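Local coordinates for protein peptidoglycan glycosyltransferase (Eggerthella lenta, PDB 4MNR) that is a penicillin-binding protein, built around a domain of the family that shares its fold with the serine beta-lactamases, at residues Phe264-Glu269 against Leu322-Val327; Asp334-Gln339 against Pro359-Gln364; Ala390-Ile395 against Lys442-Leu447; Pro423-Ala428 against Thr449-Gln454. All coordinates share one frame; numbering follows the deposited sequence. Where two conformers were deposited one is given.

Contact 1 of 4, residues Phe264-Glu269 against Leu322-Val327; sequences FGFNKE and LEMAMV
F264 and F266 reach from a loop onto one side of helix 321-332, and E323 reaches up to the F264 carbonyl and the F266 ring. The acid group of E323 points at the loop backbone, and its OE2 lies 2.7 Å from F264 O. Two oxygens this close suggest that the acid may hold a proton. The chain of E323 starts with CG anti to its own backbone N (chi1 167°) and then bends at chi2, which swings the acid group up to the F264 carbonyl. OE1 is buried here with no polar partner in the model.

The ring of F266 lies next to this acid. Its CE1 is 3.6 Å from E323 OE2, and the ring and carboxyl planes are 59° apart. The selenium of M324, a selenomethionine, sits at the ring edge, 4.3 Å from F266 CZ. F264 takes the next turn of the helix. The F264 and V327 side chains cross at about a right angle, with F264 CD1 4.0 Å from V327 CG2. F264 also touches V190 and A193 of helix 188-197, while F187 packs edge-to-face on F266.

G265 has positive phi (114°) and ends helix 242-263 in a Schellman motif. A type II turn from G265 to K268 follows. This helix-ending loop packs on a buried helix in the core of the penicillin-binding-protein fold, which is related to that of the beta-lactamases.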
loop_
_atom_site.group_PDB
_atom_site.type_symbol
_atom_site.label_atom_id
_atom_site.label_comp_id
_atom_site.label_asym_id
_atom_site.label_seq_id
_atom_site.Cartn_x
_atom_site.Cartn_y
_atom_site.Cartn_z
ATOM N N PHE A 264 -0.740 9.815 -9.912
ATOM C CA PHE A 264 -1.025 8.597 -9.167
ATOM C C PHE A 264 -1.334 8.898 -7.713
ATOM O O PHE A 264 -1.547 7.983 -6.924
ATOM C CB PHE A 264 0.169 7.636 -9.206
ATOM C CG PHE A 264 0.259 6.816 -10.461
ATOM C CD1 PHE A 264 -0.254 5.523 -10.490
ATOM C CD2 PHE A 264 0.894 7.306 -11.584
ATOM C CE1 PHE A 264 -0.153 4.744 -11.626
ATOM C CE2 PHE A 264 1.001 6.535 -12.729
ATOM C CZ PHE A 264 0.469 5.255 -12.759
ATOM N N GLY A 265 -1.339 10.168 -7.344
ATOM C CA GLY A 265 -1.777 10.516 -6.006
ATOM C C GLY A 265 -0.731 11.092 -5.076
ATOM O O GLY A 265 -1.055 11.485 -3.953
ATOM N N PHE A 266 0.519 11.157 -5.521
ATOM C CA PHE A 266 1.535 11.807 -4.701
ATOM C C PHE A 266 1.226 13.299 -4.541
ATOM O O PHE A 266 0.722 13.950 -5.462
ATOM C CB PHE A 266 2.942 11.555 -5.275
ATOM C CG PHE A 266 3.437 10.152 -5.046
ATOM C CD1 PHE A 266 2.974 9.107 -5.828
ATOM C CD2 PHE A 266 4.339 9.875 -4.028
ATOM C CE1 PHE A 266 3.405 7.807 -5.618
ATOM C CE2 PHE A 266 4.788 8.578 -3.807
ATOM C CZ PHE A 266 4.320 7.534 -4.596
ATOM N N ASN A 267 1.515 13.830 -3.352
ATOM C CA ASN A 267 1.252 15.232 -3.010
ATOM C C ASN A 267 -0.220 15.610 -3.027
ATOM O O ASN A 267 -0.558 16.790 -3.170
ATOM C CB ASN A 267 2.046 16.202 -3.888
ATOM C CG ASN A 267 3.542 16.075 -3.693
ATOM O OD1 ASN A 267 4.012 15.658 -2.632
ATOM N ND2 ASN A 267 4.297 16.463 -4.705
ATOM N N LYS A 268 -1.085 14.612 -2.884
ATOM C CA LYS A 268 -2.519 14.852 -2.730
ATOM C C LYS A 268 -2.974 14.335 -1.367
ATOM O O LYS A 268 -2.563 13.274 -0.923
ATOM C CB LYS A 268 -3.306 14.125 -3.818
ATOM C CG LYS A 268 -2.849 14.408 -5.235
ATOM C CD LYS A 268 -3.201 15.820 -5.675
ATOM C CE LYS A 268 -2.722 16.071 -7.093
ATOM N NZ LYS A 268 -3.126 14.960 -7.998
ATOM N N GLU A 269 -3.819 15.103 -0.695
ATOM C CA GLU A 269 -4.425 14.609 0.524
ATOM C C GLU A 269 -5.583 13.713 0.121
ATOM O O GLU A 269 -6.523 14.144 -0.539
ATOM C CB GLU A 269 -4.876 15.756 1.430
ATOM C CG GLU A 269 -3.751 16.297 2.311
ATOM C CD GLU A 269 -4.063 17.657 2.909
ATOM O OE1 GLU A 269 -3.895 18.672 2.197
ATOM O OE2 GLU A 269 -4.470 17.713 4.090
ATOM N N LEU A 322 -0.968 1.882 1.483
ATOM C CA LEU A 322 -2.236 2.160 0.809
ATOM C C LEU A 322 -2.015 2.856 -0.532
ATOM O O LEU A 322 -2.623 2.470 -1.541
ATOM C CB LEU A 322 -3.128 3.021 1.713
ATOM C CG LEU A 322 -4.452 3.480 1.112
ATOM C CD1 LEU A 322 -5.322 2.287 0.676
ATOM C CD2 LEU A 322 -5.215 4.366 2.097
ATOM N N GLU A 323 -1.121 3.851 -0.556
ATOM C CA GLU A 323 -0.808 4.546 -1.800
ATOM C C GLU A 323 -0.222 3.576 -2.829
ATOM O O GLU A 323 -0.587 3.622 -4.000
ATOM C CB GLU A 323 0.165 5.704 -1.571
ATOM C CG GLU A 323 0.787 6.266 -2.850
ATOM C CD GLU A 323 -0.226 6.926 -3.793
ATOM O OE1 GLU A 323 -1.212 7.530 -3.318
ATOM O OE2 GLU A 323 -0.031 6.838 -5.025
HETATM N N MSE A 324 0.673 2.695 -2.401
HETATM C CA MSE A 324 1.239 1.743 -3.356
HETATM C C MSE A 324 0.208 0.748 -3.875
HETATM O O MSE A 324 0.268 0.323 -5.020
HETATM C CB MSE A 324 2.487 1.037 -2.794
HETATM C CG MSE A 324 3.615 1.999 -2.462
HETATM SE SE MSE A 324 4.022 3.271 -3.902
HETATM C CE MSE A 324 4.442 2.000 -5.325
ATOM N N ALA A 325 -0.767 0.392 -3.046
ATOM C CA ALA A 325 -1.858 -0.436 -3.513
ATOM C C ALA A 325 -2.680 0.335 -4.540
ATOM O O ALA A 325 -3.086 -0.228 -5.546
ATOM C CB ALA A 325 -2.726 -0.897 -2.344
HETATM N N MSE A 326 -2.895 1.624 -4.291
HETATM C CA MSE A 326 -3.595 2.473 -5.259
HETATM C C MSE A 326 -2.854 2.564 -6.590
HETATM O O MSE A 326 -3.473 2.598 -7.654
HETATM C CB MSE A 326 -3.855 3.865 -4.683
HETATM C CG MSE A 326 -4.828 3.796 -3.489
HETATM SE SE MSE A 326 -4.886 5.480 -2.516
HETATM C CE MSE A 326 -5.289 6.600 -4.001
ATOM N N VAL A 327 -1.524 2.603 -6.538
ATOM C CA VAL A 327 -0.741 2.572 -7.771
ATOM C C VAL A 327 -1.041 1.286 -8.537
ATOM O O VAL A 327 -1.263 1.298 -9.744
ATOM C CB VAL A 327 0.778 2.695 -7.483
ATOM C CG1 VAL A 327 1.577 2.337 -8.726
ATOM C CG2 VAL A 327 1.115 4.097 -7.029
#

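Contact 2 of 4, residues Asp334-Gln339 against Pro359-Gln364; sequences DGVIMQ and PTKLMQ
I337 and M363 form a hydrogen-bonded pair of two short antiparallel strands, 336-338 and 361-364, whose axes run 157° apart. I337 N donates to M363 O at 2.8 Å. I337 O accepts twice, from L362 N at 2.8 Å and from M363 N at 3.2 Å. L362 and M363 thus both face I337, a classic beta bulge. Beyond it, Q339 N donates almost straight to T360 O at 2.9 Å.

V336 and Q364 share one face, and the aliphatic chain of K361 crosses V336 at about a right angle. V336 CG1 lies 3.8 Å from K361 CD, and V336 CG2 meets the amide of Q364. That amide donates from NE2 to V366 O and to a water, which in turn donates to D334 O.

I337 and M363 share the other face, side by side and pointing the same way. I337 CD1 is 4.2 Å from CG of the selenomethionine M363. L362 also points to strand 336-338, and its CD1 lies 3.7 Å from Q339 OE1. M338, also a selenomethionine, bends at chi2 and chi3 (-61° and -74°). This curls its methyl along the opposite backbone, with M338 CE 3.4 Å from T360 N. A second water accepts from T360 N and also lies close to Q339 O.

The pair forms a small two-stranded sheet near the surface. Strand 336-338 follows helix 321-332 in the chain, and I337 packs on M326 and A330 of that helix. L362 also touches M326, so both strands rest on it.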
loop_
_atom_site.group_PDB
_atom_site.type_symbol
_atom_site.label_atom_id
_atom_site.label_comp_id
_atom_site.label_asym_id
_atom_site.label_seq_id
_atom_site.Cartn_x
_atom_site.Cartn_y
_atom_site.Cartn_z
ATOM N N ASP A 334 -7.595 -0.118 -15.760
ATOM C CA ASP A 334 -7.634 0.700 -16.973
ATOM C C ASP A 334 -7.208 2.155 -16.723
ATOM O O ASP A 334 -7.688 3.081 -17.389
ATOM C CB ASP A 334 -9.032 0.656 -17.623
ATOM C CG ASP A 334 -9.435 -0.747 -18.049
ATOM O OD1 ASP A 334 -8.540 -1.553 -18.393
ATOM O OD2 ASP A 334 -10.653 -1.049 -18.035
ATOM N N GLY A 335 -6.325 2.345 -15.745
ATOM C CA GLY A 335 -5.728 3.645 -15.498
ATOM C C GLY A 335 -6.425 4.452 -14.418
ATOM O O GLY A 335 -5.934 5.508 -14.014
ATOM N N VAL A 336 -7.562 3.954 -13.941
ATOM C CA VAL A 336 -8.391 4.720 -13.006
ATOM C C VAL A 336 -8.169 4.249 -11.590
ATOM O O VAL A 336 -8.256 3.057 -11.307
ATOM C CB VAL A 336 -9.881 4.546 -13.324
ATOM C CG1 VAL A 336 -10.734 5.320 -12.337
ATOM C CG2 VAL A 336 -10.168 5.006 -14.743
ATOM N N ILE A 337 -7.872 5.188 -10.701
ATOM C CA ILE A 337 -7.812 4.880 -9.280
ATOM C C ILE A 337 -9.160 5.182 -8.639
ATOM O O ILE A 337 -9.612 6.329 -8.647
ATOM C CB ILE A 337 -6.734 5.730 -8.595
ATOM C CG1 ILE A 337 -5.359 5.414 -9.204
ATOM C CG2 ILE A 337 -6.740 5.488 -7.090
ATOM C CD1 ILE A 337 -4.204 6.249 -8.622
HETATM N N MSE A 338 -9.814 4.152 -8.108
HETATM C CA MSE A 338 -11.045 4.348 -7.343
HETATM C C MSE A 338 -10.704 4.821 -5.930
HETATM O O MSE A 338 -9.649 4.472 -5.393
HETATM C CB MSE A 338 -11.835 3.037 -7.267
HETATM C CG MSE A 338 -12.216 2.442 -8.626
HETATM SE SE MSE A 338 -13.361 3.604 -9.687
HETATM C CE MSE A 338 -15.007 3.326 -8.683
ATOM N N GLN A 339 -11.592 5.614 -5.332
ATOM C CA GLN A 339 -11.395 6.078 -3.956
ATOM C C GLN A 339 -11.361 4.871 -3.006
ATOM O O GLN A 339 -12.307 4.091 -2.969
ATOM C CB GLN A 339 -12.544 7.017 -3.578
ATOM C CG GLN A 339 -12.641 7.317 -2.111
ATOM C CD GLN A 339 -11.453 8.124 -1.616
ATOM O OE1 GLN A 339 -11.044 9.094 -2.251
ATOM N NE2 GLN A 339 -10.889 7.720 -0.487
ATOM N N PRO A 359 -19.054 3.215 -4.740
ATOM C CA PRO A 359 -17.712 3.284 -5.329
ATOM C C PRO A 359 -17.644 4.440 -6.316
ATOM O O PRO A 359 -18.583 4.669 -7.098
ATOM C CB PRO A 359 -17.571 1.937 -6.049
ATOM C CG PRO A 359 -18.539 1.028 -5.328
ATOM C CD PRO A 359 -19.701 1.914 -4.990
ATOM N N THR A 360 -16.537 5.168 -6.265
ATOM C CA THR A 360 -16.424 6.439 -6.973
ATOM C C THR A 360 -14.987 6.634 -7.438
ATOM O O THR A 360 -14.049 6.309 -6.702
ATOM C CB THR A 360 -16.760 7.600 -6.020
ATOM O OG1 THR A 360 -18.100 7.451 -5.524
ATOM C CG2 THR A 360 -16.629 8.936 -6.727
ATOM N N LYS A 361 -14.816 7.150 -8.656
ATOM C CA LYS A 361 -13.483 7.507 -9.153
ATOM C C LYS A 361 -12.798 8.557 -8.285
ATOM O O LYS A 361 -13.406 9.556 -7.897
ATOM C CB LYS A 361 -13.585 8.030 -10.594
ATOM C CG LYS A 361 -12.271 8.575 -11.161
ATOM C CD LYS A 361 -12.328 8.714 -12.677
ATOM C CE LYS A 361 -13.279 9.810 -13.116
ATOM N NZ LYS A 361 -13.324 9.885 -14.603
ATOM N N LEU A 362 -11.525 8.328 -7.986
ATOM C CA LEU A 362 -10.707 9.341 -7.340
ATOM C C LEU A 362 -9.943 10.118 -8.399
ATOM O O LEU A 362 -10.050 11.346 -8.474
ATOM C CB LEU A 362 -9.753 8.705 -6.339
ATOM C CG LEU A 362 -8.764 9.679 -5.693
ATOM C CD1 LEU A 362 -9.445 10.878 -5.026
ATOM C CD2 LEU A 362 -7.929 8.915 -4.692
HETATM N N MSE A 363 -9.167 9.417 -9.219
HETATM C CA MSE A 363 -8.438 10.085 -10.297
HETATM C C MSE A 363 -8.080 9.143 -11.447
HETATM O O MSE A 363 -8.001 7.929 -11.273
HETATM C CB MSE A 363 -7.184 10.796 -9.751
HETATM C CG MSE A 363 -6.182 9.871 -9.125
HETATM SE SE MSE A 363 -4.713 10.881 -8.319
HETATM C CE MSE A 363 -5.595 11.489 -6.703
ATOM N N GLN A 364 -7.887 9.715 -12.629
ATOM C CA GLN A 364 -7.374 8.960 -13.770
ATOM C C GLN A 364 -5.858 9.130 -13.820
ATOM O O GLN A 364 -5.375 10.209 -14.171
ATOM C CB GLN A 364 -7.981 9.492 -15.074
ATOM C CG GLN A 364 -7.522 8.735 -16.314
ATOM C CD GLN A 364 -8.527 7.691 -16.775
ATOM O OE1 GLN A 364 -9.738 7.892 -16.663
ATOM N NE2 GLN A 364 -8.030 6.569 -17.299
HETATM O O HOH W 1 -9.693 4.347 -18.426
HETATM O O HOH W 2 -14.623 3.997 -4.209
#

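Contact 3 of 4, residues Ala390-Ile395 against Lys442-Leu447; sequences AAIPGI and KAQNVL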
loop_
_atom_site.group_PDB
_atom_site.type_symbol
_atom_site.label_atom_id
_atom_site.label_comp_id
_atom_site.label_asym_id
_atom_site.label_seq_id
_atom_site.Cartn_x
_atom_site.Cartn_y
_atom_site.Cartn_z
ATOM N N ALA A 390 5.978 -14.956 -7.198
ATOM C CA ALA A 390 4.571 -14.568 -7.107
ATOM C C ALA A 390 3.659 -15.405 -7.997
ATOM O O ALA A 390 2.430 -15.265 -7.941
ATOM C CB ALA A 390 4.394 -13.069 -7.432
ATOM N N ALA A 391 4.238 -16.275 -8.818
ATOM C CA ALA A 391 3.417 -17.061 -9.740
ATOM C C ALA A 391 2.459 -17.982 -8.997
ATOM O O ALA A 391 2.789 -18.508 -7.934
ATOM C CB ALA A 391 4.284 -17.859 -10.689
ATOM N N ILE A 392 1.270 -18.152 -9.564
ATOM C CA ILE A 392 0.251 -19.029 -9.003
ATOM C C ILE A 392 -0.238 -19.965 -10.096
ATOM O O ILE A 392 -0.687 -19.512 -11.149
ATOM C CB ILE A 392 -0.952 -18.209 -8.466
ATOM C CG1 ILE A 392 -0.521 -17.323 -7.302
ATOM C CG2 ILE A 392 -2.067 -19.134 -7.999
ATOM C CD1 ILE A 392 -1.544 -16.264 -6.899
ATOM N N PRO A 393 -0.151 -21.278 -9.851
ATOM C CA PRO A 393 -0.567 -22.274 -10.845
ATOM C C PRO A 393 -2.006 -22.059 -11.309
ATOM O O PRO A 393 -2.919 -22.047 -10.481
ATOM C CB PRO A 393 -0.448 -23.591 -10.079
ATOM C CG PRO A 393 0.616 -23.331 -9.066
ATOM C CD PRO A 393 0.454 -21.901 -8.658
ATOM N N GLY A 394 -2.199 -21.861 -12.611
ATOM C CA GLY A 394 -3.532 -21.717 -13.171
ATOM C C GLY A 394 -4.075 -20.306 -13.326
ATOM O O GLY A 394 -5.128 -20.119 -13.938
ATOM N N ILE A 395 -3.387 -19.312 -12.765
ATOM C CA ILE A 395 -3.827 -17.922 -12.879
ATOM C C ILE A 395 -2.631 -17.028 -13.185
ATOM O O ILE A 395 -1.618 -17.104 -12.503
ATOM C CB ILE A 395 -4.471 -17.419 -11.566
ATOM C CG1 ILE A 395 -5.701 -18.249 -11.206
ATOM C CG2 ILE A 395 -4.863 -15.953 -11.687
ATOM C CD1 ILE A 395 -6.900 -17.990 -12.103
ATOM N N LYS A 442 5.791 -13.711 0.098
ATOM C CA LYS A 442 4.642 -13.612 0.990
ATOM C C LYS A 442 3.382 -13.140 0.262
ATOM O O LYS A 442 2.281 -13.578 0.587
ATOM C CB LYS A 442 4.943 -12.688 2.169
ATOM C CG LYS A 442 6.009 -13.233 3.102
ATOM C CD LYS A 442 5.650 -14.602 3.636
ATOM C CE LYS A 442 6.602 -15.020 4.738
ATOM N NZ LYS A 442 6.318 -16.411 5.178
ATOM N N ALA A 443 3.544 -12.246 -0.711
ATOM C CA ALA A 443 2.416 -11.771 -1.502
ATOM C C ALA A 443 1.742 -12.932 -2.215
ATOM O O ALA A 443 0.531 -12.906 -2.419
ATOM C CB ALA A 443 2.870 -10.743 -2.518
ATOM N N GLN A 444 2.524 -13.938 -2.608
ATOM C CA GLN A 444 1.967 -15.065 -3.349
ATOM C C GLN A 444 0.839 -15.717 -2.554
ATOM O O GLN A 444 -0.231 -16.017 -3.101
ATOM C CB GLN A 444 3.050 -16.102 -3.675
ATOM C CG GLN A 444 2.664 -17.096 -4.774
ATOM C CD GLN A 444 2.053 -18.377 -4.245
ATOM O OE1 GLN A 444 1.827 -18.531 -3.045
ATOM N NE2 GLN A 444 1.787 -19.316 -5.152
ATOM N N ASN A 445 1.101 -15.941 -1.265
ATOM C CA ASN A 445 0.143 -16.586 -0.374
ATOM C C ASN A 445 -1.126 -15.750 -0.204
ATOM O O ASN A 445 -2.235 -16.279 -0.175
ATOM C CB ASN A 445 0.792 -16.832 0.996
ATOM C CG ASN A 445 2.113 -17.595 0.898
ATOM O OD1 ASN A 445 2.386 -18.267 -0.097
ATOM N ND2 ASN A 445 2.932 -17.504 1.947
ATOM N N VAL A 446 -0.961 -14.435 -0.100
ATOM C CA VAL A 446 -2.100 -13.538 0.093
ATOM C C VAL A 446 -2.969 -13.503 -1.169
ATOM O O VAL A 446 -4.201 -13.615 -1.101
ATOM C CB VAL A 446 -1.629 -12.119 0.465
ATOM C CG1 VAL A 446 -2.835 -11.189 0.635
ATOM C CG2 VAL A 446 -0.810 -12.152 1.757
ATOM N N LEU A 447 -2.323 -13.378 -2.324
ATOM C CA LEU A 447 -3.032 -13.411 -3.602
ATOM C C LEU A 447 -3.774 -14.735 -3.806
ATOM O O LEU A 447 -4.923 -14.743 -4.257
ATOM C CB LEU A 447 -2.058 -13.210 -4.757
ATOM C CG LEU A 447 -1.635 -11.786 -5.103
ATOM C CD1 LEU A 447 -0.450 -11.837 -6.042
ATOM C CD2 LEU A 447 -2.800 -11.037 -5.740
#
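Q444 sends its CG away from its backbone N (chi1 -163°) and then turns sharply at chi2 (-93°), which brings its amide alongside the chain at A391 and I392. Q444 NE2 donates to A391 O at 3.1 Å, with an N-H...O angle of 166°. The acceptor lies in the amide plane of Q444, but the donor is tilted from the plane of the A391 carbonyl. The aliphatic part of Q444 is used too: its CG is 3.7 Å from A390 O.

I392 lies beside this bond. Its CG1 is 3.7 Å from Q444 NE2, so an apolar branch flanks the donor. I392 CD1 goes on to L447, one helical turn further, and stops 3.8 Å from L447 CB. These two side chains meet at about a right angle. A type II turn from I392 to I395 follows, and I395 touches L451 of the same helix.

The loop lies between helix 368-384 and strand 398-406, and it rests on helix 438-453. A390 also touches F414 of strand 409-418. L447 faces V425 and V427 of strand 425-431, so the helix is held between loop and sheet.

Contact 4 of 4, residues Pro423-Ala428 against Thr449-Gln454; sequences PRVVVA and TALEVQ
V425 meets A450 and L451 where the last helix of the chain, 438-453, packs on a face of the five-stranded antiparallel sheet. It is a helix-on-sheet contact at the start of strand 425-431, closed at one end by a polar bond. V425 CG2 lies 3.9 Å from A450 CB. V425 CG1 faces L451 CD2 at 4.3 Å. The torsion chi1 of 60° puts CG1 between the backbone N and the carbonyl carbon and CG2 anti to N, and the two methyls meet different residues of the helix.

Q454 closes the contact beyond this apolar patch. Its chain is extended beyond CG and spans the gap to the strand. Q454 NE2 donates to R424 O at 3.3 Å. The bond is long, and the donor comes from above the carbonyl plane, 56° out of it, rather than along a lone pair. Q454 OE1 lies 3.4 Å from R424 CB. The guanidinium of R424 leads away from the helix to a salt bridge with D422.

R424 and V425 both face A418 of strand 409-418, which makes a classic beta bulge at the strand's entry. V426 and A428 point to the opposite face, onto helix 321-332. A450 also touches I117 of helix 115-125. The strand is thus layered between helices 438-453 and 321-332.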
loop_
_atom_site.group_PDB
_atom_site.type_symbol
_atom_site.label_atom_id
_atom_site.label_comp_id
_atom_site.label_asym_id
_atom_site.label_seq_id
_atom_site.Cartn_x
_atom_site.Cartn_y
_atom_site.Cartn_z
ATOM N N PRO A 423 -7.806 -7.857 -13.749
ATOM C CA PRO A 423 -7.616 -8.221 -12.341
ATOM C C PRO A 423 -8.832 -8.055 -11.442
ATOM O O PRO A 423 -9.631 -7.134 -11.635
ATOM C CB PRO A 423 -6.490 -7.281 -11.885
ATOM C CG PRO A 423 -5.742 -6.981 -13.158
ATOM C CD PRO A 423 -6.789 -6.898 -14.221
ATOM N N ARG A 424 -8.956 -8.961 -10.475
ATOM C CA ARG A 424 -10.023 -8.924 -9.486
ATOM C C ARG A 424 -9.484 -8.575 -8.112
ATOM O O ARG A 424 -10.255 -8.331 -7.173
ATOM C CB ARG A 424 -10.720 -10.286 -9.415
ATOM C CG ARG A 424 -11.418 -10.705 -10.701
ATOM C CD ARG A 424 -12.617 -9.824 -10.958
ATOM N NE ARG A 424 -13.275 -10.164 -12.216
ATOM C CZ ARG A 424 -13.131 -9.473 -13.341
ATOM N NH1 ARG A 424 -12.354 -8.396 -13.361
ATOM N NH2 ARG A 424 -13.768 -9.853 -14.442
ATOM N N VAL A 425 -8.156 -8.549 -7.983
ATOM C CA VAL A 425 -7.522 -8.253 -6.707
ATOM C C VAL A 425 -6.156 -7.621 -6.934
ATOM O O VAL A 425 -5.465 -7.968 -7.888
ATOM C CB VAL A 425 -7.378 -9.527 -5.832
ATOM C CG1 VAL A 425 -6.529 -10.574 -6.516
ATOM C CG2 VAL A 425 -6.790 -9.186 -4.490
ATOM N N VAL A 426 -5.804 -6.662 -6.079
ATOM C CA VAL A 426 -4.478 -6.059 -6.044
ATOM C C VAL A 426 -3.922 -6.217 -4.633
ATOM O O VAL A 426 -4.643 -6.036 -3.658
ATOM C CB VAL A 426 -4.533 -4.543 -6.439
ATOM C CG1 VAL A 426 -3.223 -3.806 -6.082
ATOM C CG2 VAL A 426 -4.835 -4.406 -7.917
ATOM N N VAL A 427 -2.653 -6.593 -4.512
ATOM C CA VAL A 427 -2.015 -6.682 -3.194
ATOM C C VAL A 427 -0.730 -5.843 -3.141
ATOM O O VAL A 427 0.073 -5.886 -4.071
ATOM C CB VAL A 427 -1.668 -8.142 -2.813
ATOM C CG1 VAL A 427 -1.050 -8.193 -1.417
ATOM C CG2 VAL A 427 -2.905 -9.032 -2.859
ATOM N N ALA A 428 -0.544 -5.084 -2.058
ATOM C CA ALA A 428 0.705 -4.354 -1.807
ATOM C C ALA A 428 1.194 -4.812 -0.442
ATOM O O ALA A 428 0.420 -4.861 0.512
ATOM C CB ALA A 428 0.476 -2.840 -1.798
ATOM N N THR A 449 -4.888 -16.780 -1.537
ATOM C CA THR A 449 -6.043 -16.816 -0.647
ATOM C C THR A 449 -7.173 -15.955 -1.185
ATOM O O THR A 449 -8.328 -16.385 -1.189
ATOM C CB THR A 449 -5.678 -16.379 0.784
ATOM O OG1 THR A 449 -4.767 -17.338 1.338
ATOM C CG2 THR A 449 -6.925 -16.336 1.658
ATOM N N ALA A 450 -6.844 -14.751 -1.640
ATOM C CA ALA A 450 -7.858 -13.889 -2.246
ATOM C C ALA A 450 -8.543 -14.576 -3.438
ATOM O O ALA A 450 -9.766 -14.530 -3.558
ATOM C CB ALA A 450 -7.261 -12.553 -2.662
ATOM N N LEU A 451 -7.766 -15.228 -4.302
ATOM C CA LEU A 451 -8.352 -15.903 -5.469
ATOM C C LEU A 451 -9.215 -17.093 -5.063
ATOM O O LEU A 451 -10.240 -17.369 -5.680
ATOM C CB LEU A 451 -7.262 -16.343 -6.452
ATOM C CG LEU A 451 -6.521 -15.150 -7.051
ATOM C CD1 LEU A 451 -5.208 -15.601 -7.660
ATOM C CD2 LEU A 451 -7.381 -14.474 -8.104
ATOM N N GLU A 452 -8.801 -17.801 -4.015
ATOM C CA GLU A 452 -9.618 -18.904 -3.498
ATOM C C GLU A 452 -10.964 -18.409 -2.953
ATOM O O GLU A 452 -12.018 -19.011 -3.224
ATOM C CB GLU A 452 -8.851 -19.654 -2.410
ATOM C CG GLU A 452 -7.684 -20.478 -2.925
ATOM C CD GLU A 452 -6.778 -20.974 -1.807
ATOM O OE1 GLU A 452 -6.979 -20.570 -0.637
ATOM O OE2 GLU A 452 -5.863 -21.770 -2.103
ATOM N N VAL A 453 -10.914 -17.328 -2.172
ATOM C CA VAL A 453 -12.107 -16.748 -1.558
ATOM C C VAL A 453 -13.080 -16.288 -2.635
ATOM O O VAL A 453 -14.297 -16.503 -2.532
ATOM C CB VAL A 453 -11.722 -15.572 -0.639
ATOM C CG1 VAL A 453 -12.942 -14.722 -0.304
ATOM C CG2 VAL A 453 -11.050 -16.101 0.615
ATOM N N GLN A 454 -12.525 -15.704 -3.693
ATOM C CA GLN A 454 -13.317 -15.204 -4.814
ATOM C C GLN A 454 -13.797 -16.318 -5.754
ATOM O O GLN A 454 -14.587 -16.072 -6.665
ATOM C CB GLN A 454 -12.530 -14.133 -5.587
ATOM C CG GLN A 454 -12.249 -12.852 -4.788
ATOM C CD GLN A 454 -11.389 -11.857 -5.552
ATOM O OE1 GLN A 454 -10.781 -12.204 -6.564
ATOM N NE2 GLN A 454 -11.329 -10.614 -5.067
#

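How the contacts relate
Contacts 1 and 2 meet at helix 321-332: the methyl CE of M326 is 3.6 Å from both I337 CG2 and L362 CD2, and the centres of the two contacts are about 11 Å apart. The same helix links contact 1 to contact 4, with A325 O 3.6 Å from V426 CG1. Contacts 3 and 4 share helix 438-453 on the other face of the sheet. Their centres are 9 Å apart, and L447 CD2 comes within 3.5 Å of V427 CG2. Contacts 2 and 3 do not touch; their nearest atoms are about 16 Å apart. Contacts 1, 3 and 4 thus span two helices and the five-stranded sheet between them. No ligand takes part.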